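Local coordinates for protein putative oxidoreductase (Yersinia pestis, PDB 3KUX) that probably catalyses an NAD(P)-dependent oxidation or reduction, pairing a Rossmann-type nucleotide-binding domain with a C-terminal alpha/beta domain, at residues 133-138 with 248-253; 151-156 with 182-187; 190-195 with 224-229; 279-284 with 290-295. All coordinates share one frame; numbering follows the deposited sequence.

Interaction 1. Residues 133-138 with 248-253; sequences FLTLKT and GSYIKF
The backbones of helix residues 133-138 and of residues 248-253, mostly strand, stay apart, with Leu136 and Tyr250 nearest at 8.5 Å between their CA atoms, so side chains alone make this helix-on-sheet packing of the C-terminal alpha/beta domain. Tyr250 reaches across. Its ring is carried out from the strand by a first torsion of 178°, which sets CG anti to the backbone N, and its CB points toward the helix. Leu136 reaches this ring obliquely through one methyl, CD1, which lies 4.1 Å from Tyr250 CD2. Beyond Tyr250, Leu136 also touches Tyr241 and Val243 of the adjoining strand and Leu191 of helix 176-192, so it is wedged between two strands and a second helix. Thr135 sits one residue earlier and takes the far end of the tyrosine, the two side chains crossing at roughly a right angle. Its chi1 of -58° puts OG1 beside the threonine's own backbone N, where it bonds to Ser131 O, and CG2 on the branch that meets the tyrosine. Leu295 touches both Thr135 and Tyr250. The closest approach joins Thr135 CG2 to Tyr250 OH at 3.6 Å, a methyl against a hydroxyl oxygen.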
loop_
_atom_site.group_PDB
_atom_site.type_symbol
_atom_site.label_atom_id
_atom_site.label_comp_id
_atom_site.label_asym_id
_atom_site.label_seq_id
_atom_site.Cartn_x
_atom_site.Cartn_y
_atom_site.Cartn_z
ATOM N N PHE A 133 -2.180 6.154 9.882
ATOM C CA PHE A 133 -2.484 4.770 10.219
ATOM C C PHE A 133 -1.697 4.285 11.443
ATOM O O PHE A 133 -2.266 3.701 12.371
ATOM C CB PHE A 133 -2.228 3.864 9.017
ATOM C CG PHE A 133 -2.664 2.442 9.225
ATOM C CD1 PHE A 133 -4.011 2.123 9.302
ATOM C CD2 PHE A 133 -1.725 1.423 9.340
ATOM C CE1 PHE A 133 -4.417 0.813 9.496
ATOM C CE2 PHE A 133 -2.123 0.114 9.530
ATOM C CZ PHE A 133 -3.470 -0.194 9.611
ATOM N N LEU A 134 -0.388 4.519 11.446
ATOM C CA LEU A 134 0.417 4.149 12.600
ATOM C C LEU A 134 -0.202 4.740 13.866
ATOM O O LEU A 134 -0.455 4.027 14.845
ATOM C CB LEU A 134 1.864 4.625 12.433
ATOM C CG LEU A 134 2.668 3.898 11.349
ATOM C CD1 LEU A 134 3.985 4.609 11.053
ATOM C CD2 LEU A 134 2.903 2.446 11.731
ATOM N N THR A 135 -0.458 6.043 13.831
ATOM C CA THR A 135 -1.015 6.746 14.978
ATOM C C THR A 135 -2.275 6.055 15.464
ATOM O O THR A 135 -2.456 5.831 16.665
ATOM C CB THR A 135 -1.359 8.192 14.626
ATOM O OG1 THR A 135 -0.180 8.856 14.158
ATOM C CG2 THR A 135 -1.901 8.912 15.844
ATOM N N LEU A 136 -3.138 5.713 14.512
ATOM C CA LEU A 136 -4.404 5.063 14.807
ATOM C C LEU A 136 -4.231 3.696 15.473
ATOM O O LEU A 136 -4.846 3.429 16.509
ATOM C CB LEU A 136 -5.229 4.934 13.535
ATOM C CG LEU A 136 -6.585 4.263 13.706
ATOM C CD1 LEU A 136 -7.414 5.005 14.742
ATOM C CD2 LEU A 136 -7.292 4.206 12.368
ATOM N N LYS A 137 -3.401 2.834 14.882
ATOM C CA LYS A 137 -3.102 1.525 15.477
ATOM C C LYS A 137 -2.773 1.663 16.958
ATOM O O LYS A 137 -3.246 0.888 17.788
ATOM C CB LYS A 137 -1.933 0.844 14.762
ATOM C CG LYS A 137 -2.296 0.172 13.446
ATOM C CD LYS A 137 -1.082 -0.504 12.810
ATOM C CE LYS A 137 -0.516 -1.580 13.717
ATOM N NZ LYS A 137 0.629 -2.294 13.092
ATOM N N THR A 138 -1.958 2.662 17.277
ATOM C CA THR A 138 -1.531 2.905 18.646
ATOM C C THR A 138 -2.682 3.382 19.527
ATOM O O THR A 138 -2.777 3.005 20.697
ATOM C CB THR A 138 -0.388 3.933 18.691
ATOM O OG1 THR A 138 0.645 3.534 17.781
ATOM C CG2 THR A 138 0.190 4.030 20.085
ATOM N N GLY A 248 -15.280 7.529 23.037
ATOM C CA GLY A 248 -14.719 8.694 22.375
ATOM C C GLY A 248 -14.579 8.563 20.877
ATOM O O GLY A 248 -15.041 7.593 20.274
ATOM N N SER A 249 -13.928 9.549 20.274
ATOM C CA SER A 249 -13.785 9.591 18.834
ATOM C C SER A 249 -12.429 10.155 18.443
ATOM O O SER A 249 -11.761 10.823 19.241
ATOM C CB SER A 249 -14.900 10.441 18.216
ATOM O OG SER A 249 -16.186 9.981 18.613
ATOM N N TYR A 250 -12.029 9.876 17.206
ATOM C CA TYR A 250 -10.796 10.408 16.640
ATOM C C TYR A 250 -11.071 10.880 15.213
ATOM O O TYR A 250 -11.513 10.099 14.374
ATOM C CB TYR A 250 -9.720 9.327 16.650
ATOM C CG TYR A 250 -8.387 9.716 16.045
ATOM C CD1 TYR A 250 -7.568 10.658 16.659
ATOM C CD2 TYR A 250 -7.927 9.111 14.879
ATOM C CE1 TYR A 250 -6.333 11.001 16.115
ATOM C CE2 TYR A 250 -6.701 9.449 14.330
ATOM C CZ TYR A 250 -5.909 10.394 14.952
ATOM O OH TYR A 250 -4.692 10.734 14.412
ATOM N N ILE A 251 -10.847 12.164 14.949
ATOM C CA ILE A 251 -10.942 12.683 13.592
ATOM C C ILE A 251 -9.578 13.213 13.155
ATOM O O ILE A 251 -8.975 14.036 13.850
ATOM C CB ILE A 251 -11.996 13.822 13.458
ATOM C CG1 ILE A 251 -13.413 13.301 13.707
ATOM C CG2 ILE A 251 -11.950 14.436 12.074
ATOM C CD1 ILE A 251 -13.844 13.363 15.147
ATOM N N LYS A 252 -9.088 12.740 12.010
ATOM C CA LYS A 252 -7.830 13.251 11.469
ATOM C C LYS A 252 -7.942 13.759 10.035
ATOM O O LYS A 252 -8.582 13.125 9.191
ATOM C CB LYS A 252 -6.709 12.205 11.549
ATOM C CG LYS A 252 -5.480 12.625 10.742
ATOM C CD LYS A 252 -4.175 12.221 11.403
ATOM C CE LYS A 252 -3.057 13.207 11.064
ATOM N NZ LYS A 252 -2.964 13.485 9.600
ATOM N N PHE A 253 -7.287 14.892 9.770
ATOM C CA PHE A 253 -7.232 15.486 8.432
ATOM C C PHE A 253 -5.849 15.389 7.780
ATOM O O PHE A 253 -4.843 15.176 8.452
ATOM C CB PHE A 253 -7.654 16.945 8.490
ATOM C CG PHE A 253 -9.131 17.144 8.522
ATOM C CD1 PHE A 253 -9.819 17.508 7.369
ATOM C CD2 PHE A 253 -9.842 16.974 9.702
ATOM C CE1 PHE A 253 -11.201 17.701 7.389
ATOM C CE2 PHE A 253 -11.217 17.165 9.734
ATOM C CZ PHE A 253 -11.900 17.530 8.573
#

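Interaction 2. Residues 151-156 with 182-187; sequences FESHFD and PHLLDQ
Phe151, Ser153 and Phe155 all send their CB atoms toward helix residues 182-187, as every second residue of a strand should, and the last two touch it. The short axes run nearly antiparallel, at 164°, and come within 9.7 Å. Phe151 is buried on this same face, where its ring meets those of Tyr241 and Phe192. Ser153 is the polar member. A chi1 of 177° swings OG out to 3.9 Å from Leu184 CG, and water 1 bridges the serine side chain to the helix backbone: it lies 2.9 Å from Ser153 OG and donates to Leu184 O at 3.2 Å. Since Arg240 also bonds to Ser153 OG, the hydroxyl is anchored from two partners within a buried layer. His154 points away from the helix and is held by a carboxylate at each ring nitrogen: NE2 donates to Glu152 OE1 at 2.6 Å, on the anti lone pair of that oxygen, and ND1 donates to Asp156 OD2 at 2.7 Å. Two such bonds would fix the rotation of the imidazole. Phe155 closes the row, its ring approached obliquely by the Leu184 methyl CD1, 3.6 Å from Phe155 CD2; the same ring makes a cation-pi contact with Arg240. In the wider fold, strand 148-156 lies between strands 241-245 and 224-231 of the mixed sheet, helix 176-192 packs on the face bearing Ser153, and helix 323-342 meets that helix through Pro182, Leu185 and Asp186.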
loop_
_atom_site.group_PDB
_atom_site.type_symbol
_atom_site.label_atom_id
_atom_site.label_comp_id
_atom_site.label_asym_id
_atom_site.label_seq_id
_atom_site.Cartn_x
_atom_site.Cartn_y
_atom_site.Cartn_z
ATOM N N PHE A 151 -15.682 3.047 11.662
ATOM C CA PHE A 151 -14.426 3.484 11.068
ATOM C C PHE A 151 -14.650 4.029 9.660
ATOM O O PHE A 151 -15.136 3.319 8.778
ATOM C CB PHE A 151 -13.414 2.339 11.057
ATOM C CG PHE A 151 -12.103 2.676 10.387
ATOM C CD1 PHE A 151 -11.252 3.629 10.928
ATOM C CD2 PHE A 151 -11.711 2.017 9.229
ATOM C CE1 PHE A 151 -10.038 3.931 10.312
ATOM C CE2 PHE A 151 -10.499 2.309 8.606
ATOM C CZ PHE A 151 -9.661 3.266 9.147
ATOM N N GLU A 152 -14.299 5.293 9.457
ATOM C CA GLU A 152 -14.488 5.934 8.164
ATOM C C GLU A 152 -13.161 6.442 7.615
ATOM O O GLU A 152 -12.439 7.180 8.281
ATOM C CB GLU A 152 -15.507 7.071 8.271
ATOM C CG GLU A 152 -15.864 7.719 6.939
ATOM C CD GLU A 152 -17.143 8.538 7.010
ATOM O OE1 GLU A 152 -17.443 9.266 6.040
ATOM O OE2 GLU A 152 -17.857 8.448 8.032
ATOM N N SER A 153 -12.849 6.035 6.391
ATOM C CA SER A 153 -11.561 6.324 5.784
ATOM C C SER A 153 -11.767 6.857 4.366
ATOM O O SER A 153 -12.344 6.165 3.524
ATOM C CB SER A 153 -10.712 5.048 5.765
ATOM O OG SER A 153 -9.466 5.253 5.125
ATOM N N HIS A 154 -11.310 8.088 4.113
ATOM C CA HIS A 154 -11.470 8.733 2.802
ATOM C C HIS A 154 -10.144 9.060 2.110
ATOM O O HIS A 154 -9.136 9.335 2.765
ATOM C CB HIS A 154 -12.221 10.057 2.934
ATOM C CG HIS A 154 -13.675 9.919 3.254
ATOM N ND1 HIS A 154 -14.660 10.507 2.489
ATOM C CD2 HIS A 154 -14.312 9.297 4.274
ATOM C CE1 HIS A 154 -15.842 10.236 3.014
ATOM N NE2 HIS A 154 -15.658 9.507 4.099
ATOM N N PHE A 155 -10.170 9.050 0.780
ATOM C CA PHE A 155 -9.155 9.721 -0.025
ATOM C C PHE A 155 -9.840 10.620 -1.045
ATOM O O PHE A 155 -9.828 10.338 -2.245
ATOM C CB PHE A 155 -8.244 8.727 -0.738
ATOM C CG PHE A 155 -6.993 8.419 0.015
ATOM C CD1 PHE A 155 -6.339 9.414 0.723
ATOM C CD2 PHE A 155 -6.461 7.141 0.012
ATOM C CE1 PHE A 155 -5.178 9.139 1.427
ATOM C CE2 PHE A 155 -5.302 6.854 0.713
ATOM C CZ PHE A 155 -4.658 7.857 1.423
ATOM N N ASP A 156 -10.446 11.698 -0.558
ATOM C CA ASP A 156 -11.205 12.601 -1.412
ATOM C C ASP A 156 -10.283 13.643 -2.019
ATOM O O ASP A 156 -9.470 14.236 -1.320
ATOM C CB ASP A 156 -12.320 13.273 -0.612
ATOM C CG ASP A 156 -13.265 12.270 0.005
ATOM O OD1 ASP A 156 -13.328 11.129 -0.505
ATOM O OD2 ASP A 156 -13.940 12.609 0.996
ATOM N N PRO A 182 -7.255 -0.948 -2.803
ATOM C CA PRO A 182 -6.336 -1.854 -2.118
ATOM C C PRO A 182 -5.723 -1.244 -0.856
ATOM O O PRO A 182 -5.606 -1.920 0.169
ATOM C CB PRO A 182 -5.261 -2.122 -3.175
ATOM C CG PRO A 182 -5.958 -1.936 -4.474
ATOM C CD PRO A 182 -6.964 -0.845 -4.243
ATOM N N HIS A 183 -5.330 0.024 -0.930
ATOM C CA HIS A 183 -4.743 0.691 0.228
ATOM C C HIS A 183 -5.711 0.697 1.399
ATOM O O HIS A 183 -5.364 0.289 2.504
ATOM C CB HIS A 183 -4.332 2.123 -0.119
ATOM C CG HIS A 183 -3.156 2.205 -1.040
ATOM N ND1 HIS A 183 -1.946 1.607 -0.756
ATOM C CD2 HIS A 183 -2.998 2.822 -2.235
ATOM C CE1 HIS A 183 -1.097 1.847 -1.739
ATOM N NE2 HIS A 183 -1.711 2.582 -2.649
ATOM N N LEU A 184 -6.933 1.151 1.141
ATOM C CA LEU A 184 -7.942 1.299 2.180
ATOM C C LEU A 184 -8.407 -0.046 2.722
ATOM O O LEU A 184 -8.455 -0.246 3.934
ATOM C CB LEU A 184 -9.127 2.098 1.645
ATOM C CG LEU A 184 -8.945 3.617 1.577
ATOM C CD1 LEU A 184 -7.487 4.016 1.458
ATOM C CD2 LEU A 184 -9.764 4.201 0.436
ATOM N N LEU A 185 -8.746 -0.966 1.825
ATOM C CA LEU A 185 -9.167 -2.301 2.223
ATOM C C LEU A 185 -8.136 -2.967 3.126
ATOM O O LEU A 185 -8.482 -3.567 4.147
ATOM C CB LEU A 185 -9.420 -3.176 0.996
ATOM C CG LEU A 185 -10.751 -2.987 0.261
ATOM C CD1 LEU A 185 -10.747 -3.728 -1.074
ATOM C CD2 LEU A 185 -11.908 -3.444 1.128
ATOM N N ASP A 186 -6.866 -2.861 2.752
ATOM C CA ASP A 186 -5.817 -3.513 3.512
ATOM C C ASP A 186 -5.757 -2.987 4.941
ATOM O O ASP A 186 -5.594 -3.764 5.888
ATOM C CB ASP A 186 -4.465 -3.348 2.834
ATOM C CG ASP A 186 -3.359 -4.060 3.584
ATOM O OD1 ASP A 186 -3.487 -5.284 3.803
ATOM O OD2 ASP A 186 -2.367 -3.396 3.965
ATOM N N GLN A 187 -5.887 -1.672 5.098
ATOM C CA GLN A 187 -5.906 -1.068 6.433
ATOM C C GLN A 187 -7.092 -1.569 7.261
ATOM O O GLN A 187 -6.943 -1.905 8.436
ATOM C CB GLN A 187 -5.940 0.454 6.340
ATOM C CG GLN A 187 -4.654 1.076 5.827
ATOM C CD GLN A 187 -4.687 2.594 5.865
ATOM O OE1 GLN A 187 -3.649 3.249 5.744
ATOM N NE2 GLN A 187 -5.881 3.162 6.032
HETATM O O HOH W 1 -8.487 2.504 5.497
#

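Interaction 3. Residues 190-195 with 224-229; sequences QLFGLP and QRVVLH
Apolar contact comes first: Phe192, in the last turn of its helix, meets Val226 through one methyl, with Phe192 CD2 and Val226 CG2 3.8 Å apart. CE2 of the same ring lies 4.0 Å from that methyl, so CG2 lies near the CD2–CE2 bond in an oblique approach. The valine's chi1 of 165° sets CG1 anti to the backbone N and thereby leaves CG2 to do the touching. Polar-to-aromatic contact is made by Gln224, two residues earlier on the strand and therefore on the same face of it. Its chain is extended beyond CG and brings the terminal amide near CD1 and CE1 of the ring. The amide plane stands at 89° to the ring plane, almost perpendicular. The two strand residues thus meet the CD1–CE1 and CD2–CE2 halves of the Phe192 ring, while Leu191 CB covers part of one ring face from within the helix, 3.6 Å above the plane. The backbone leaves the helix at Gly193, with a positive phi of 73°, and the carbonyl oxygen of Gly193 bonds to Tyr221 OH. Among the surrounding elements, Phe192 also touches Val148 of strand 148-156 and Tyr221 of strand 214-221, so the C-terminal end of helix 176-192 is seated over three consecutive strands of the mixed sheet.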
loop_
_atom_site.group_PDB
_atom_site.type_symbol
_atom_site.label_atom_id
_atom_site.label_comp_id
_atom_site.label_asym_id
_atom_site.label_seq_id
_atom_site.Cartn_x
_atom_site.Cartn_y
_atom_site.Cartn_z
ATOM N N GLN A 190 -6.367 -4.989 8.423
ATOM C CA GLN A 190 -5.345 -4.948 9.463
ATOM C C GLN A 190 -5.906 -4.536 10.818
ATOM O O GLN A 190 -5.488 -5.050 11.851
ATOM C CB GLN A 190 -4.223 -3.999 9.063
ATOM C CG GLN A 190 -3.387 -4.520 7.925
ATOM C CD GLN A 190 -2.735 -5.834 8.269
ATOM O OE1 GLN A 190 -1.971 -5.924 9.231
ATOM N NE2 GLN A 190 -3.036 -6.867 7.491
ATOM N N LEU A 191 -6.854 -3.605 10.807
ATOM C CA LEU A 191 -7.439 -3.093 12.042
ATOM C C LEU A 191 -8.547 -3.986 12.604
ATOM O O LEU A 191 -8.600 -4.220 13.810
ATOM C CB LEU A 191 -7.981 -1.677 11.836
ATOM C CG LEU A 191 -6.976 -0.560 11.541
ATOM C CD1 LEU A 191 -7.695 0.702 11.088
ATOM C CD2 LEU A 191 -6.106 -0.271 12.752
ATOM N N PHE A 192 -9.428 -4.481 11.737
ATOM C CA PHE A 192 -10.644 -5.160 12.203
ATOM C C PHE A 192 -10.823 -6.583 11.686
ATOM O O PHE A 192 -11.794 -7.251 12.026
ATOM C CB PHE A 192 -11.889 -4.337 11.842
ATOM C CG PHE A 192 -11.827 -2.907 12.298
ATOM C CD1 PHE A 192 -12.014 -2.582 13.633
ATOM C CD2 PHE A 192 -11.582 -1.887 11.391
ATOM C CE1 PHE A 192 -11.954 -1.263 14.057
ATOM C CE2 PHE A 192 -11.522 -0.564 11.807
ATOM C CZ PHE A 192 -11.708 -0.252 13.142
ATOM N N GLY A 193 -9.898 -7.050 10.862
ATOM C CA GLY A 193 -10.048 -8.363 10.252
ATOM C C GLY A 193 -11.115 -8.356 9.170
ATOM O O GLY A 193 -11.479 -7.303 8.650
ATOM N N LEU A 194 -11.626 -9.538 8.838
ATOM C CA LEU A 194 -12.581 -9.686 7.746
ATOM C C LEU A 194 -13.985 -9.296 8.160
ATOM O O LEU A 194 -14.425 -9.628 9.255
ATOM C CB LEU A 194 -12.595 -11.129 7.258
ATOM C CG LEU A 194 -11.369 -11.581 6.474
ATOM C CD1 LEU A 194 -11.370 -13.096 6.351
ATOM C CD2 LEU A 194 -11.350 -10.912 5.104
ATOM N N PRO A 195 -14.698 -8.596 7.274
ATOM C CA PRO A 195 -16.090 -8.247 7.522
ATOM C C PRO A 195 -17.000 -9.438 7.232
ATOM O O PRO A 195 -16.521 -10.480 6.793
ATOM C CB PRO A 195 -16.348 -7.133 6.509
ATOM C CG PRO A 195 -15.447 -7.465 5.370
ATOM C CD PRO A 195 -14.224 -8.110 5.968
ATOM N N GLN A 224 -20.239 -3.398 14.343
ATOM C CA GLN A 224 -19.285 -2.448 13.757
ATOM C C GLN A 224 -19.605 -2.117 12.305
ATOM O O GLN A 224 -20.156 -2.950 11.585
ATOM C CB GLN A 224 -17.863 -2.998 13.837
ATOM C CG GLN A 224 -17.367 -3.194 15.251
ATOM C CD GLN A 224 -15.932 -3.650 15.299
ATOM O OE1 GLN A 224 -15.072 -2.962 15.846
ATOM N NE2 GLN A 224 -15.657 -4.816 14.721
ATOM N N ARG A 225 -19.260 -0.901 11.885
ATOM C CA ARG A 225 -19.311 -0.528 10.469
ATOM C C ARG A 225 -18.015 0.152 10.034
ATOM O O ARG A 225 -17.450 0.967 10.768
ATOM C CB ARG A 225 -20.491 0.397 10.173
ATOM C CG ARG A 225 -21.854 -0.185 10.481
ATOM C CD ARG A 225 -22.154 -1.444 9.695
ATOM N NE ARG A 225 -22.784 -2.429 10.575
ATOM C CZ ARG A 225 -24.096 -2.598 10.703
ATOM N NH1 ARG A 225 -24.936 -1.867 9.990
ATOM N NH2 ARG A 225 -24.568 -3.507 11.542
ATOM N N VAL A 226 -17.555 -0.187 8.835
ATOM C CA VAL A 226 -16.386 0.451 8.243
ATOM C C VAL A 226 -16.751 1.076 6.898
ATOM O O VAL A 226 -17.266 0.395 6.016
ATOM C CB VAL A 226 -15.253 -0.566 8.025
ATOM C CG1 VAL A 226 -14.192 0.004 7.098
ATOM C CG2 VAL A 226 -14.646 -0.984 9.359
ATOM N N VAL A 227 -16.495 2.370 6.738
ATOM C CA VAL A 227 -16.813 3.033 5.480
ATOM C C VAL A 227 -15.557 3.525 4.774
ATOM O O VAL A 227 -14.824 4.364 5.301
ATOM C CB VAL A 227 -17.794 4.206 5.676
ATOM C CG1 VAL A 227 -17.978 4.980 4.367
ATOM C CG2 VAL A 227 -19.130 3.692 6.172
ATOM N N LEU A 228 -15.310 2.995 3.579
ATOM C CA LEU A 228 -14.171 3.416 2.776
ATOM C C LEU A 228 -14.696 4.222 1.601
ATOM O O LEU A 228 -15.629 3.792 0.929
ATOM C CB LEU A 228 -13.384 2.205 2.269
ATOM C CG LEU A 228 -13.129 1.064 3.253
ATOM C CD1 LEU A 228 -12.314 -0.044 2.587
ATOM C CD2 LEU A 228 -12.438 1.562 4.515
ATOM N N HIS A 229 -14.095 5.377 1.340
ATOM C CA HIS A 229 -14.661 6.303 0.373
ATOM C C HIS A 229 -13.590 7.087 -0.385
ATOM O O HIS A 229 -12.596 7.523 0.193
ATOM C CB HIS A 229 -15.612 7.272 1.094
ATOM C CG HIS A 229 -16.349 8.198 0.175
ATOM N ND1 HIS A 229 -17.724 8.215 0.084
ATOM C CD2 HIS A 229 -15.903 9.134 -0.696
ATOM C CE1 HIS A 229 -18.093 9.123 -0.805
ATOM N NE2 HIS A 229 -17.007 9.693 -1.293
#

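Interaction 4. Residues 279-284 with 290-295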
loop_
_atom_site.group_PDB
_atom_site.type_symbol
_atom_site.label_atom_id
_atom_site.label_comp_id
_atom_site.label_asym_id
_atom_site.label_seq_id
_atom_site.Cartn_x
_atom_site.Cartn_y
_atom_site.Cartn_z
ATOM N N ASP A 279 -1.930 17.339 13.305
ATOM C CA ASP A 279 -2.494 16.423 14.294
ATOM C C ASP A 279 -4.003 16.295 14.234
ATOM O O ASP A 279 -4.710 17.248 13.915
ATOM C CB ASP A 279 -2.081 16.851 15.700
ATOM C CG ASP A 279 -0.608 16.596 15.975
ATOM O OD1 ASP A 279 0.026 15.844 15.196
ATOM O OD2 ASP A 279 -0.089 17.144 16.972
ATOM N N GLY A 280 -4.490 15.103 14.548
ATOM C CA GLY A 280 -5.916 14.874 14.677
ATOM C C GLY A 280 -6.341 15.188 16.095
ATOM O O GLY A 280 -5.524 15.599 16.913
ATOM N N ILE A 281 -7.616 14.978 16.394
ATOM C CA ILE A 281 -8.168 15.369 17.682
ATOM C C ILE A 281 -8.934 14.229 18.330
ATOM O O ILE A 281 -9.764 13.583 17.688
ATOM C CB ILE A 281 -9.113 16.572 17.521
ATOM C CG1 ILE A 281 -8.301 17.828 17.197
ATOM C CG2 ILE A 281 -9.955 16.769 18.773
ATOM C CD1 ILE A 281 -9.131 18.972 16.685
ATOM N N VAL A 282 -8.655 13.979 19.604
ATOM C CA VAL A 282 -9.395 12.960 20.336
ATOM C C VAL A 282 -10.467 13.584 21.227
ATOM O O VAL A 282 -10.229 14.590 21.894
ATOM C CB VAL A 282 -8.467 12.069 21.177
ATOM C CG1 VAL A 282 -9.287 11.039 21.947
ATOM C CG2 VAL A 282 -7.444 11.382 20.283
ATOM N N THR A 283 -11.653 12.991 21.223
ATOM C CA THR A 283 -12.741 13.466 22.068
ATOM C C THR A 283 -13.173 12.358 23.009
ATOM O O THR A 283 -13.569 11.280 22.563
ATOM C CB THR A 283 -13.950 13.895 21.234
ATOM O OG1 THR A 283 -13.554 14.906 20.301
ATOM C CG2 THR A 283 -15.047 14.430 22.132
ATOM N N LEU A 284 -13.092 12.617 24.311
ATOM C CA LEU A 284 -13.417 11.595 25.293
ATOM C C LEU A 284 -14.542 12.012 26.224
ATOM O O LEU A 284 -14.658 13.179 26.596
ATOM C CB LEU A 284 -12.180 11.229 26.106
ATOM C CG LEU A 284 -10.980 10.766 25.281
ATOM C CD1 LEU A 284 -9.787 10.505 26.185
ATOM C CD2 LEU A 284 -11.338 9.533 24.458
ATOM N N LEU A 290 -17.738 15.933 27.727
ATOM C CA LEU A 290 -16.851 15.682 26.598
ATOM C C LEU A 290 -15.672 16.642 26.616
ATOM O O LEU A 290 -15.845 17.854 26.549
ATOM C CB LEU A 290 -17.604 15.802 25.274
ATOM C CG LEU A 290 -18.728 14.793 25.046
ATOM C CD1 LEU A 290 -19.409 15.050 23.714
ATOM C CD2 LEU A 290 -18.201 13.377 25.109
ATOM N N THR A 291 -14.474 16.087 26.725
ATOM C CA THR A 291 -13.252 16.861 26.649
ATOM C C THR A 291 -12.652 16.560 25.292
ATOM O O THR A 291 -13.063 15.613 24.629
ATOM C CB THR A 291 -12.234 16.413 27.718
ATOM O OG1 THR A 291 -12.885 15.619 28.721
ATOM C CG2 THR A 291 -11.564 17.619 28.363
ATOM N N GLU A 292 -11.671 17.346 24.871
ATOM C CA GLU A 292 -10.978 17.045 23.627
ATOM C C GLU A 292 -9.566 17.616 23.618
ATOM O O GLU A 292 -9.301 18.657 24.217
ATOM C CB GLU A 292 -11.774 17.556 22.425
ATOM C CG GLU A 292 -11.745 19.063 22.247
ATOM C CD GLU A 292 -12.457 19.514 20.980
ATOM O OE1 GLU A 292 -13.521 18.938 20.651
ATOM O OE2 GLU A 292 -11.952 20.447 20.315
ATOM N N LYS A 293 -8.663 16.914 22.944
ATOM C CA LYS A 293 -7.310 17.408 22.735
ATOM C C LYS A 293 -6.684 16.764 21.510
ATOM O O LYS A 293 -7.154 15.729 21.043
ATOM C CB LYS A 293 -6.438 17.183 23.974
ATOM C CG LYS A 293 -6.694 15.884 24.708
ATOM C CD LYS A 293 -5.663 15.683 25.819
ATOM C CE LYS A 293 -4.266 15.444 25.242
ATOM N NZ LYS A 293 -3.244 15.186 26.294
ATOM N N PRO A 294 -5.632 17.392 20.970
ATOM C CA PRO A 294 -4.939 16.862 19.806
ATOM C C PRO A 294 -4.093 15.656 20.170
ATOM O O PRO A 294 -3.452 15.642 21.221
ATOM C CB PRO A 294 -4.037 18.021 19.381
ATOM C CG PRO A 294 -3.813 18.792 20.619
ATOM C CD PRO A 294 -5.091 18.696 21.388
ATOM N N LEU A 295 -4.101 14.648 19.307
ATOM C CA LEU A 295 -3.284 13.465 19.507
ATOM C C LEU A 295 -2.028 13.543 18.655
ATOM O O LEU A 295 -2.100 13.651 17.432
ATOM C CB LEU A 295 -4.071 12.210 19.150
ATOM C CG LEU A 295 -3.275 10.908 19.128
ATOM C CD1 LEU A 295 -2.899 10.500 20.537
ATOM C CD2 LEU A 295 -4.087 9.820 18.456
HETATM O O HOH W 2 -3.215 12.828 15.246
#
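Lys293 O takes the shortest bond of this strand pair, from Val282 N at 2.7 Å, and the N–H lies nearly on the line of the carbonyl. The return bond, Lys293 N to Val282 O at 3.0 Å, lies in the carbonyl plane, so the two residues form a regular antiparallel hydrogen-bonded pair. Leu284 and Thr291 repeat the pattern: Thr291 N donates to Leu284 O at 2.9 Å, and Leu284 N returns a bond to Thr291 O. Between these pairs, Thr283 faces Glu292 as a non-hydrogen-bonded pair with CA atoms 4.3 Å apart. Their side chains run side by side, Thr283 OG1 lying 3.8 Å from Glu292 CB. At the other end water 2 bridges the strands, accepting from Gly280 N at 2.7 Å and donating to Leu295 O at 2.6 Å. Side chains separate by face. Val282 CG2 meets Leu295 CB at 3.7 Å, and Val282 also touches Tyr250 of the next strand, so this part of the face is covered, although Thr291 and Lys293 on it are exposed. The opposite face carries Ile281, Thr283, Glu292 and Pro294. Asp279 OD1 bonds to Thr297 OG1, tying the residue ahead of Gly280 to the chain just after Leu295. With N-to-C directions 147° apart and five residues between the segments, the arrangement is a twisted beta hairpin, whose strand 290-295 forms an edge of the mixed sheet within this chain.

In the fold
All four interactions belong to the mixed sheet of the C-terminal domain and its helices. Interactions 2 and 3 share helix 176-192 and the neighbouring strands 148-156 and 224-231, their centres 9 Å apart. Both are nested inside the chain loop closed by interaction 1, whose helix 131-142 abuts helix 176-192 where Phe133 CE1 lies 3.6 Å from Leu191 CG. Interaction 4 follows later in sequence: its hairpin extends the sheet beyond strand 248-252, about 10 Å from interaction 1 between centres but 21 to 22 Å from interactions 2 and 3. Helices 131-142 and 176-192 both pack on this sheet, so interactions 1, 2 and 3 form one connected helix-on-sheet region of the C-terminal domain.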